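Local structure of putative transcriptional regulator (Listeria innocua, 3LWF) at residues 54-58 against 59-63; 63-66 against 67-70; 96-99 against 100-104. The protein probably binds DNA as a transcriptional regulator of the Rrf2 family, a group of winged helix-turn-helix proteins. All blocks are in the same frame, centred on the assembly; numbering follows the deposited sequence. Where two conformers were deposited one is given.

Contact 1: residues 54-58 against 59-63; sequences KNLSE and HYLEQ
Ser57 O takes the backbone N-H of Leu61 in the first turn of helix 58-70, with 3.0 Å from Ser57 O to Leu61 N. The same serine caps the helix through its hydroxyl: OG accepts from the backbone of Tyr60, 3.1 Å from Ser57 OG to Tyr60 N, with an N-H...O angle of 166°. This N-cap depends on the serine torsion: with OG opposite the backbone N and beside the carbonyl carbon (chi1 166°), the hydroxyl swings over the helix end. Tyr60 CB also packs against Ser57 OG, while the phenol reaches Thr24 of helix 24-38.

Below the cap, Leu61 brings its CG against Ser57 O, 3.4 Å away, and its CD2 meets Leu56 CD1 at 4.0 Å, the two side chains crossing at about a right angle. One residue on, Glu62 N binds Glu58 O at 3.0 Å. Gln63 then folds back, its NE2 donating to His59 O at 3.0 Å.

The carboxylates of Glu58 and Glu62 come close, OE2 to OE2 being 3.8 Å, with their planes 86° apart. Glu62, a turn further in, may thus add a little strain, which Arg48, touching Glu58, may ease. Ser57 and Glu58, at the amino end, probably help to offset the positive end of the helix dipole, where helix 58-70 starts after the turn of the helix-turn-helix.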
loop_
_atom_site.group_PDB
_atom_site.type_symbol
_atom_site.label_atom_id
_atom_site.label_comp_id
_atom_site.label_asym_id
_atom_site.label_seq_id
_atom_site.Cartn_x
_atom_site.Cartn_y
_atom_site.Cartn_z
ATOM N N LYS A 54 1.527 28.143 2.328
ATOM C CA LYS A 54 0.873 26.884 2.630
ATOM C C LYS A 54 0.474 26.756 4.095
ATOM O O LYS A 54 0.102 25.680 4.506
ATOM C CB LYS A 54 1.813 25.718 2.277
ATOM C CG LYS A 54 2.226 25.615 0.829
ATOM C CD LYS A 54 1.011 25.602 -0.103
ATOM C CE LYS A 54 1.398 25.365 -1.568
ATOM N NZ LYS A 54 0.219 25.528 -2.468
ATOM N N ASN A 55 0.579 27.837 4.879
ATOM C CA ASN A 55 0.284 27.797 6.314
ATOM C C ASN A 55 1.028 26.684 7.067
ATOM O O ASN A 55 0.447 25.969 7.874
ATOM C CB ASN A 55 -1.219 27.648 6.566
ATOM C CG ASN A 55 -1.608 28.029 7.991
ATOM O OD1 ASN A 55 -0.879 28.750 8.675
ATOM N ND2 ASN A 55 -2.762 27.553 8.434
ATOM N N LEU A 56 2.315 26.562 6.796
ATOM C CA LEU A 56 3.201 25.596 7.407
ATOM C C LEU A 56 4.244 26.314 8.236
ATOM O O LEU A 56 4.483 27.508 8.066
ATOM C CB LEU A 56 3.924 24.773 6.329
ATOM C CG LEU A 56 3.077 23.966 5.354
ATOM C CD1 LEU A 56 3.966 23.151 4.452
ATOM C CD2 LEU A 56 2.098 23.094 6.132
ATOM N N SER A 57 4.871 25.577 9.150
ATOM C CA SER A 57 5.945 26.104 9.974
ATOM C C SER A 57 7.252 26.210 9.199
ATOM O O SER A 57 7.819 25.195 8.736
ATOM C CB SER A 57 6.184 25.202 11.190
ATOM O OG SER A 57 7.415 25.546 11.801
ATOM N N GLU A 58 7.760 27.432 9.097
ATOM C CA GLU A 58 8.982 27.641 8.392
ATOM C C GLU A 58 10.095 26.866 9.064
ATOM O O GLU A 58 10.907 26.275 8.389
ATOM C CB GLU A 58 9.356 29.103 8.349
ATOM C CG GLU A 58 10.631 29.328 7.550
ATOM C CD GLU A 58 11.080 30.806 7.437
ATOM O OE1 GLU A 58 10.378 31.706 7.965
ATOM O OE2 GLU A 58 12.153 31.020 6.807
ATOM N N HIS A 59 10.148 26.927 10.391
ATOM C CA HIS A 59 11.188 26.247 11.180
ATOM C C HIS A 59 11.172 24.737 10.944
ATOM O O HIS A 59 12.220 24.110 10.900
ATOM C CB HIS A 59 11.019 26.574 12.692
ATOM C CG HIS A 59 12.237 26.280 13.539
ATOM N ND1 HIS A 59 13.532 26.467 13.093
ATOM C CD2 HIS A 59 12.348 25.856 14.825
ATOM C CE1 HIS A 59 14.382 26.147 14.054
ATOM N NE2 HIS A 59 13.689 25.783 15.118
ATOM N N TYR A 60 9.981 24.159 10.832
ATOM C CA TYR A 60 9.842 22.747 10.447
ATOM C C TYR A 60 10.349 22.467 9.002
ATOM O O TYR A 60 11.079 21.506 8.784
ATOM C CB TYR A 60 8.399 22.269 10.622
ATOM C CG TYR A 60 8.241 20.762 10.428
ATOM C CD1 TYR A 60 8.960 19.851 11.193
ATOM C CD2 TYR A 60 7.393 20.258 9.465
ATOM C CE1 TYR A 60 8.792 18.460 11.025
ATOM C CE2 TYR A 60 7.239 18.903 9.273
ATOM C CZ TYR A 60 7.948 18.005 10.035
ATOM O OH TYR A 60 7.733 16.669 9.825
ATOM N N LEU A 61 10.032 23.337 8.046
ATOM C CA LEU A 61 10.501 23.112 6.662
ATOM C C LEU A 61 12.019 23.173 6.638
ATOM O O LEU A 61 12.647 22.453 5.859
ATOM C CB LEU A 61 9.907 24.115 5.663
ATOM C CG LEU A 61 8.397 24.129 5.525
ATOM C CD1 LEU A 61 7.924 25.085 4.434
ATOM C CD2 LEU A 61 7.854 22.740 5.297
ATOM N N GLU A 62 12.607 24.016 7.500
ATOM C CA GLU A 62 14.054 24.204 7.497
ATOM C C GLU A 62 14.702 22.904 7.886
ATOM O O GLU A 62 15.807 22.664 7.510
ATOM C CB GLU A 62 14.537 25.260 8.503
ATOM C CG GLU A 62 14.450 26.704 8.050
ATOM C CD GLU A 62 14.650 27.715 9.228
ATOM O OE1 GLU A 62 15.429 27.407 10.149
ATOM O OE2 GLU A 62 14.014 28.799 9.246
ATOM N N GLN A 63 13.995 22.092 8.655
ATOM C CA GLN A 63 14.468 20.788 9.048
ATOM C C GLN A 63 14.308 19.749 7.956
ATOM O O GLN A 63 14.975 18.741 7.990
ATOM C CB GLN A 63 13.704 20.282 10.277
ATOM C CG GLN A 63 13.598 21.277 11.439
ATOM C CD GLN A 63 14.904 21.889 11.809
ATOM O OE1 GLN A 63 15.888 21.186 12.045
ATOM N NE2 GLN A 63 14.928 23.215 11.887
#

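Contact 2: residues 63-66 against 67-70; sequences QLIG and PLRN. With SO4 (sulfate ion), chain L.
Helix 58-70, the second helix of the helix-turn-helix, bends where Gly66 meets Pro67. Proline has no N-H to return to the turn before, and its ring puts carbon there instead: Pro67 CD lies 3.7 Å from Gln63 O and 3.4 Å from Leu64 O. The helix kinks to make room and recovers at once, for Arg69 N binds Ile65 O at 2.8 Å and Asn70 N binds Gly66 O, also at 2.8 Å.

On the polar side, Gly66 CA lies against one face of the Arg69 guanidinium, 4.0 Å from Arg69 NH1. The arginine chain leaves with CG opposite the backbone N (chi1 -170°) and bends at chi3, which folds the guanidinium back along the helix to the glycine. There Arg69 NH2 donates to Asn70 OD1 from above the carbonyl plane, away from a lone pair, while a sulfate sits at the guanidinium edge. Asn70 ND2 makes the firmer hold on this ion, 2.7 Å to its O4; the bond from Arg69 NH2 to O3 is weak. Sulfate O2 also rests 3.6 Å from Gly66 CA, a close seat beside a residue without a side chain.

The other side is apolar: Ile65 and Leu68 both meet Val74 of the first wing strand, and Pro67 leans on helix 95-102. The kink is a local feature. The sulfate probably came from the crystallisation liquor, though it may mark a phosphate position. As second helix of a winged helix-turn-helix, 58-70 is probably the DNA-recognition helix.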
loop_
_atom_site.group_PDB
_atom_site.type_symbol
_atom_site.label_atom_id
_atom_site.label_comp_id
_atom_site.label_asym_id
_atom_site.label_seq_id
_atom_site.Cartn_x
_atom_site.Cartn_y
_atom_site.Cartn_z
ATOM N N GLN A 63 13.995 22.092 8.655
ATOM C CA GLN A 63 14.468 20.788 9.048
ATOM C C GLN A 63 14.308 19.749 7.956
ATOM O O GLN A 63 14.975 18.741 7.990
ATOM C CB GLN A 63 13.704 20.282 10.277
ATOM C CG GLN A 63 13.598 21.277 11.439
ATOM C CD GLN A 63 14.904 21.889 11.809
ATOM O OE1 GLN A 63 15.888 21.186 12.045
ATOM N NE2 GLN A 63 14.928 23.215 11.887
ATOM N N LEU A 64 13.385 19.954 7.029
ATOM C CA LEU A 64 13.225 18.996 5.947
ATOM C C LEU A 64 14.133 19.292 4.770
ATOM O O LEU A 64 14.415 18.391 3.970
ATOM C CB LEU A 64 11.781 18.959 5.461
ATOM C CG LEU A 64 10.726 18.626 6.503
ATOM C CD1 LEU A 64 9.320 18.667 5.873
ATOM C CD2 LEU A 64 11.062 17.260 7.098
ATOM N N ILE A 65 14.548 20.554 4.624
ATOM C CA ILE A 65 15.248 20.982 3.405
ATOM C C ILE A 65 16.691 20.424 3.392
ATOM O O ILE A 65 17.257 20.212 2.345
ATOM C CB ILE A 65 15.239 22.513 3.251
ATOM C CG1 ILE A 65 15.432 22.945 1.776
ATOM C CG2 ILE A 65 16.282 23.112 4.163
ATOM C CD1 ILE A 65 14.231 22.685 0.833
ATOM N N GLY A 66 17.240 20.143 4.550
ATOM C CA GLY A 66 18.628 19.654 4.682
ATOM C C GLY A 66 18.834 18.335 3.956
ATOM O O GLY A 66 19.682 18.227 3.071
ATOM N N PRO A 67 18.031 17.321 4.296
ATOM C CA PRO A 67 18.189 16.047 3.598
ATOM C C PRO A 67 17.958 16.180 2.090
ATOM O O PRO A 67 18.651 15.521 1.326
ATOM C CB PRO A 67 17.138 15.171 4.249
ATOM C CG PRO A 67 17.000 15.728 5.632
ATOM C CD PRO A 67 17.175 17.202 5.493
ATOM N N LEU A 68 17.007 17.034 1.665
ATOM C CA LEU A 68 16.771 17.267 0.246
ATOM C C LEU A 68 18.006 17.891 -0.431
ATOM O O LEU A 68 18.402 17.499 -1.543
ATOM C CB LEU A 68 15.541 18.195 0.020
ATOM C CG LEU A 68 14.188 17.593 0.432
ATOM C CD1 LEU A 68 13.002 18.594 0.252
ATOM C CD2 LEU A 68 13.949 16.310 -0.353
ATOM N N ARG A 69 18.621 18.833 0.258
ATOM C CA ARG A 69 19.792 19.518 -0.260
ATOM C C ARG A 69 20.963 18.539 -0.319
ATOM O O ARG A 69 21.649 18.408 -1.337
ATOM C CB ARG A 69 20.104 20.742 0.621
ATOM C CG ARG A 69 21.156 21.687 0.051
ATOM C CD ARG A 69 21.726 22.633 1.122
ATOM N NE ARG A 69 22.265 21.828 2.204
ATOM C CZ ARG A 69 21.904 21.903 3.482
ATOM N NH1 ARG A 69 21.018 22.810 3.882
ATOM N NH2 ARG A 69 22.437 21.059 4.372
ATOM N N ASN A 70 21.172 17.817 0.755
ATOM C CA ASN A 70 22.286 16.866 0.801
ATOM C C ASN A 70 22.132 15.762 -0.257
ATOM O O ASN A 70 23.104 15.233 -0.693
ATOM C CB ASN A 70 22.414 16.252 2.200
ATOM C CG ASN A 70 22.919 17.266 3.255
ATOM O OD1 ASN A 70 23.421 18.323 2.925
ATOM N ND2 ASN A 70 22.785 16.920 4.517
HETATM S S SO4 L . 21.712 19.127 7.606
HETATM O O1 SO4 L . 22.444 18.748 8.823
HETATM O O2 SO4 L . 20.414 18.404 7.511
HETATM O O3 SO4 L . 21.479 20.570 7.533
HETATM O O4 SO4 L . 22.615 18.785 6.509
#

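Contact 3: residues 96-99 against 100-104; sequences GDII and RTLEG. With SO4 (sulfate ion), chain F.
Ile99 and Glu103 lie side by side at the end of helix 95-102, pointing the same way, with Ile99 CG2 4.0 Å from Glu103 CG. The isoleucine branch can lie there because CG2 is opposite the backbone N, beside its own carbonyl. Beneath them Glu103 N closes the last turn on Ile99 O at 2.8 Å. The glutamate then turns aside at chi2 (-77°), and its carboxylate goes to Thr23 and to Gly26 N.

One turn back, Arg100 passes alongside Gly96, its NH1 3.8 Å from Gly96 CA, the guanidinium meeting it obliquely. The chain is extended from CG to NE, which carries the guanidinium past the glycine to a salt bridge with Asp135 and another with the C-terminal carboxylate of Ile159 of the second subunit. Thr101 hydrogen-bonds back to the preceding turn, where OG1 donates to Asp97 O at 2.6 Å. Thr101 N reaches that same carbonyl only weakly, so the hydroxyl is the stronger of the two grips. Ile98 CG2 and Leu102 CD1 meet at 4.3 Å on the apolar side.

Gly104 N donates to O4 of a sulfate, probably from the crystallisation liquor, at 3.1 Å. Glu103 OE1 lies 3.4 Å from the same oxygen, an approach of two groups likely to carry negative charge, which Lys25, also bonded to the sulfate, probably helps to offset.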
loop_
_atom_site.group_PDB
_atom_site.type_symbol
_atom_site.label_atom_id
_atom_site.label_comp_id
_atom_site.label_asym_id
_atom_site.label_seq_id
_atom_site.Cartn_x
_atom_site.Cartn_y
_atom_site.Cartn_z
ATOM N N GLY A 96 9.508 8.802 -5.317
ATOM C CA GLY A 96 10.454 7.997 -4.502
ATOM C C GLY A 96 11.705 8.722 -4.009
ATOM O O GLY A 96 12.081 8.598 -2.817
ATOM N N ASP A 97 12.346 9.472 -4.919
ATOM C CA ASP A 97 13.479 10.335 -4.585
ATOM C C ASP A 97 13.176 11.140 -3.333
ATOM O O ASP A 97 13.925 11.110 -2.398
ATOM C CB ASP A 97 13.776 11.355 -5.730
ATOM C CG ASP A 97 14.428 10.715 -6.951
ATOM O OD1 ASP A 97 15.105 9.708 -6.758
ATOM O OD2 ASP A 97 14.263 11.215 -8.099
ATOM N N ILE A 98 12.062 11.870 -3.346
ATOM C CA ILE A 98 11.715 12.763 -2.289
ATOM C C ILE A 98 11.298 12.012 -1.009
ATOM O O ILE A 98 11.843 12.266 0.054
ATOM C CB ILE A 98 10.512 13.674 -2.674
ATOM C CG1 ILE A 98 10.722 14.497 -3.964
ATOM C CG2 ILE A 98 10.119 14.528 -1.480
ATOM C CD1 ILE A 98 12.078 14.954 -4.268
ATOM N N ILE A 99 10.328 11.094 -1.141
ATOM C CA ILE A 99 9.722 10.408 -0.027
ATOM C C ILE A 99 10.775 9.579 0.704
ATOM O O ILE A 99 10.869 9.647 1.913
ATOM C CB ILE A 99 8.561 9.467 -0.496
ATOM C CG1 ILE A 99 7.353 10.242 -1.064
ATOM C CG2 ILE A 99 8.103 8.501 0.620
ATOM C CD1 ILE A 99 6.689 11.184 -0.115
ATOM N N ARG A 100 11.579 8.807 -0.002
ATOM C CA ARG A 100 12.562 7.971 0.708
ATOM C C ARG A 100 13.701 8.796 1.299
ATOM O O ARG A 100 14.376 8.334 2.223
ATOM C CB ARG A 100 13.114 6.873 -0.188
ATOM C CG ARG A 100 12.058 5.889 -0.672
ATOM C CD ARG A 100 12.697 4.549 -1.009
ATOM N NE ARG A 100 11.809 3.661 -1.750
ATOM C CZ ARG A 100 11.578 3.748 -3.053
ATOM N NH1 ARG A 100 12.144 4.716 -3.774
ATOM N NH2 ARG A 100 10.758 2.888 -3.642
ATOM N N THR A 101 13.918 10.017 0.796
ATOM C CA THR A 101 14.910 10.910 1.421
ATOM C C THR A 101 14.420 11.390 2.784
ATOM O O THR A 101 15.202 11.518 3.727
ATOM C CB THR A 101 15.256 12.129 0.508
ATOM O OG1 THR A 101 15.797 11.664 -0.732
ATOM C CG2 THR A 101 16.243 13.073 1.171
ATOM N N LEU A 102 13.127 11.632 2.906
ATOM C CA LEU A 102 12.560 12.290 4.093
ATOM C C LEU A 102 11.899 11.343 5.113
ATOM O O LEU A 102 11.849 11.670 6.304
ATOM C CB LEU A 102 11.587 13.414 3.660
ATOM C CG LEU A 102 12.334 14.634 3.074
ATOM C CD1 LEU A 102 11.382 15.675 2.510
ATOM C CD2 LEU A 102 13.255 15.279 4.135
ATOM N N GLU A 103 11.381 10.200 4.655
ATOM C CA GLU A 103 10.752 9.225 5.529
ATOM C C GLU A 103 11.715 8.174 5.927
ATOM O O GLU A 103 12.596 7.800 5.182
ATOM C CB GLU A 103 9.583 8.540 4.846
ATOM C CG GLU A 103 8.459 9.517 4.508
ATOM C CD GLU A 103 7.630 9.882 5.736
ATOM O OE1 GLU A 103 7.203 8.971 6.453
ATOM O OE2 GLU A 103 7.395 11.063 5.994
ATOM N N GLY A 104 11.510 7.631 7.096
ATOM C CA GLY A 104 12.108 6.346 7.373
ATOM C C GLY A 104 11.541 5.262 6.450
ATOM O O GLY A 104 10.637 5.513 5.625
HETATM S S SO4 F . 9.249 7.701 10.353
HETATM O O1 SO4 F . 8.254 6.629 10.245
HETATM O O2 SO4 F . 8.878 8.574 11.470
HETATM O O3 SO4 F . 10.513 7.001 10.583
HETATM O O4 SO4 F . 9.239 8.457 9.092
#

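Contacts 1 and 2 follow one another along helix 58-70, probably the recognition helix of the helix-turn-helix, sharing Gln63, with centres about 12 Å apart: the capped start leads into the kinked, sulfate-binding end. Contact 3, at the end of helix 95-102, packs directly on contact 2, their centres about 11 Å apart, and so backs the probable DNA-binding element. Leu102 is the main link, with CD2 3.3 Å from Leu64 O and CD1 3.9 Å from Leu68 CD2, while Thr101 CG2 sits 3.4 Å from Pro67 O. Contact 1 stays clear of contact 3, nearest atoms about 5 Å apart. Different sulfates bind at contacts 2 and 3, and the two subunits meet near contacts 1 and 3.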